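Local coordinates for phosphatidylinositol 4,5-bisphosphate-binding protein SLM1 (Saccharomyces cerevisiae, PDB 4A6H), which binds phosphatidylinositol 4,5-bisphosphate through its PH domain and, together with SLM2, acts as an effector of TORC2 and calcineurin signalling, at residues A[50-55]-A[94-99]. Numbering follows the deposited sequence.
Sequences MSLALS and HNWVFK. With PO4 (phosphate ion), chain E.
M50 and W96 meet in a Met-aromatic contact whose edge-on character is evident from the angle: the sulfur lies 86° off the normal of the six-membered indole ring. Its closest approach is SD of M50 to CZ3 of W96, 3.4 Å, and the terminal CE of M50 sits nearly as close to the same carbon, at 3.5 Å. The two side chains come from opposite directions. Although chi1 of M50 places CG between the backbone N and the carbonyl carbon, the chain is extended from there on, which carries the thioether out to the far rim of the indole. R14 of strand 8-16 is in contact with both, touched by M50 and in a cation-pi contact with W96.

The remaining contacts across the interface are apolar and looser. L52 divides its two methyls between the aromatic rings: CD2 is 4.2 Å from CZ3 of W96, while CD1 is 4.5 Å from CZ of F98, both approaching obliquely. I89 packs against L52 and W96, and L82 against L52 and F98.

On the W96-bearing strand, polar contacts involve a phosphate ion, probably from the crystallisation liquor. ND2 of N95 donates to its O4 at 2.8 Å, with an N-H...O angle of 155°; the backbone N of N95 adds a straight but weak bond to O2.

The axes of strands 50-53 and 95-99 come no nearer than 12.6 Å and lie at 115°, a separation bridged by side chains rather than by backbone pairing. M50 and L52 pair instead with strand 33-37, and W96 with strand 79-84. Such side-chain packing between strands 50-53 and 95-99, across the interior of a strongly bent antiparallel sheet, is characteristic of the PH-domain beta-barrel.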
loop_
_atom_site.group_PDB
_atom_site.type_symbol
_atom_site.label_atom_id
_atom_site.label_comp_id
_atom_site.label_asym_id
_atom_site.label_seq_id
_atom_site.Cartn_x
_atom_site.Cartn_y
_atom_site.Cartn_z
ATOM N N MET A 50 -8.063 4.769 16.972
ATOM C CA MET A 50 -6.743 5.366 16.836
ATOM C C MET A 50 -6.101 4.879 15.552
ATOM O O MET A 50 -6.421 3.804 15.040
ATOM C CB MET A 50 -5.846 5.043 18.037
ATOM C CG MET A 50 -5.486 3.577 18.151
ATOM S SD MET A 50 -4.174 3.203 19.347
ATOM C CE MET A 50 -3.925 1.457 19.031
ATOM N N SER A 51 -5.179 5.679 15.036
ATOM C CA SER A 51 -4.440 5.343 13.832
ATOM C C SER A 51 -2.963 5.575 14.110
ATOM O O SER A 51 -2.529 6.719 14.317
ATOM C CB SER A 51 -4.903 6.201 12.647
ATOM O OG SER A 51 -6.287 6.018 12.400
ATOM N N LEU A 52 -2.202 4.489 14.119
ATOM C CA LEU A 52 -0.781 4.530 14.438
ATOM C C LEU A 52 0.044 4.614 13.164
ATOM O O LEU A 52 0.076 3.667 12.376
ATOM C CB LEU A 52 -0.380 3.261 15.192
ATOM C CG LEU A 52 -0.928 3.085 16.600
ATOM C CD1 LEU A 52 -0.847 1.625 17.030
ATOM C CD2 LEU A 52 -0.189 3.967 17.577
ATOM N N ALA A 53 0.732 5.737 12.971
ATOM C CA ALA A 53 1.512 5.950 11.754
ATOM C C ALA A 53 2.722 5.023 11.690
ATOM O O ALA A 53 3.584 5.082 12.553
ATOM C CB ALA A 53 1.963 7.390 11.690
ATOM N N LEU A 54 2.796 4.196 10.653
ATOM C CA LEU A 54 3.845 3.197 10.548
ATOM C C LEU A 54 5.213 3.840 10.314
ATOM O O LEU A 54 6.229 3.251 10.659
ATOM C CB LEU A 54 3.532 2.206 9.432
ATOM C CG LEU A 54 2.258 1.398 9.627
ATOM C CD1 LEU A 54 2.072 0.439 8.460
ATOM C CD2 LEU A 54 2.315 0.672 10.956
ATOM N N SER A 55 5.214 5.047 9.755
ATOM C CA SER A 55 6.453 5.753 9.434
ATOM C C SER A 55 7.263 6.017 10.690
ATOM O O SER A 55 8.471 6.241 10.622
ATOM C CB SER A 55 6.131 7.085 8.759
ATOM O OG SER A 55 5.429 7.941 9.641
ATOM N N HIS A 94 8.561 4.919 23.785
ATOM C CA HIS A 94 7.710 4.031 24.569
ATOM C C HIS A 94 7.236 2.829 23.746
ATOM O O HIS A 94 7.438 2.770 22.523
ATOM C CB HIS A 94 6.540 4.795 25.186
ATOM C CG HIS A 94 6.914 5.592 26.399
ATOM N ND1 HIS A 94 7.765 6.675 26.347
ATOM C CD2 HIS A 94 6.544 5.468 27.696
ATOM C CE1 HIS A 94 7.911 7.179 27.560
ATOM N NE2 HIS A 94 7.180 6.464 28.397
ATOM N N ASN A 95 6.608 1.874 24.426
ATOM C CA ASN A 95 6.378 0.557 23.843
ATOM C C ASN A 95 5.017 -0.002 24.203
ATOM O O ASN A 95 4.622 0.000 25.365
ATOM C CB ASN A 95 7.453 -0.410 24.325
ATOM C CG ASN A 95 8.841 0.046 23.958
ATOM O OD1 ASN A 95 9.276 -0.133 22.827
ATOM N ND2 ASN A 95 9.540 0.659 24.910
ATOM N N TRP A 96 4.306 -0.485 23.194
ATOM C CA TRP A 96 3.015 -1.114 23.401
ATOM C C TRP A 96 3.087 -2.599 23.109
ATOM O O TRP A 96 3.782 -3.034 22.188
ATOM C CB TRP A 96 1.961 -0.457 22.524
ATOM C CG TRP A 96 1.423 0.817 23.118
ATOM C CD1 TRP A 96 1.858 1.439 24.257
ATOM C CD2 TRP A 96 0.350 1.615 22.610
ATOM N NE1 TRP A 96 1.121 2.579 24.484
ATOM C CE2 TRP A 96 0.190 2.710 23.488
ATOM C CE3 TRP A 96 -0.485 1.517 21.496
ATOM C CZ2 TRP A 96 -0.780 3.699 23.285
ATOM C CZ3 TRP A 96 -1.453 2.505 21.299
ATOM C CH2 TRP A 96 -1.588 3.574 22.190
ATOM N N VAL A 97 2.376 -3.384 23.909
ATOM C CA VAL A 97 2.435 -4.829 23.789
ATOM C C VAL A 97 1.105 -5.332 23.261
ATOM O O VAL A 97 0.047 -4.978 23.798
ATOM C CB VAL A 97 2.757 -5.485 25.139
ATOM C CG1 VAL A 97 2.715 -7.002 25.014
ATOM C CG2 VAL A 97 4.131 -5.029 25.635
ATOM N N PHE A 98 1.166 -6.122 22.189
ATOM C CA PHE A 98 -0.006 -6.715 21.576
ATOM C C PHE A 98 -0.004 -8.218 21.732
ATOM O O PHE A 98 1.047 -8.852 21.750
ATOM C CB PHE A 98 -0.066 -6.370 20.085
ATOM C CG PHE A 98 -0.342 -4.917 19.813
ATOM C CD1 PHE A 98 0.699 -4.016 19.713
ATOM C CD2 PHE A 98 -1.644 -4.451 19.665
ATOM C CE1 PHE A 98 0.450 -2.677 19.465
ATOM C CE2 PHE A 98 -1.893 -3.114 19.415
ATOM C CZ PHE A 98 -0.848 -2.226 19.312
ATOM N N LYS A 99 -1.195 -8.786 21.842
ATOM C CA LYS A 99 -1.337 -10.220 21.986
ATOM C C LYS A 99 -2.336 -10.751 20.962
ATOM O O LYS A 99 -3.472 -10.288 20.892
ATOM C CB LYS A 99 -1.774 -10.573 23.411
ATOM C CG LYS A 99 -1.973 -12.069 23.646
ATOM C CD LYS A 99 -2.182 -12.402 25.123
ATOM C CE LYS A 99 -3.500 -11.883 25.641
ATOM N NZ LYS A 99 -3.769 -12.425 27.008
HETATM P P PO4 E . 7.182 1.906 28.271
HETATM O O1 PO4 E . 6.842 0.586 28.919
HETATM O O2 PO4 E . 5.919 2.529 27.724
HETATM O O3 PO4 E . 7.800 2.821 29.301
HETATM O O4 PO4 E . 8.165 1.693 27.148
#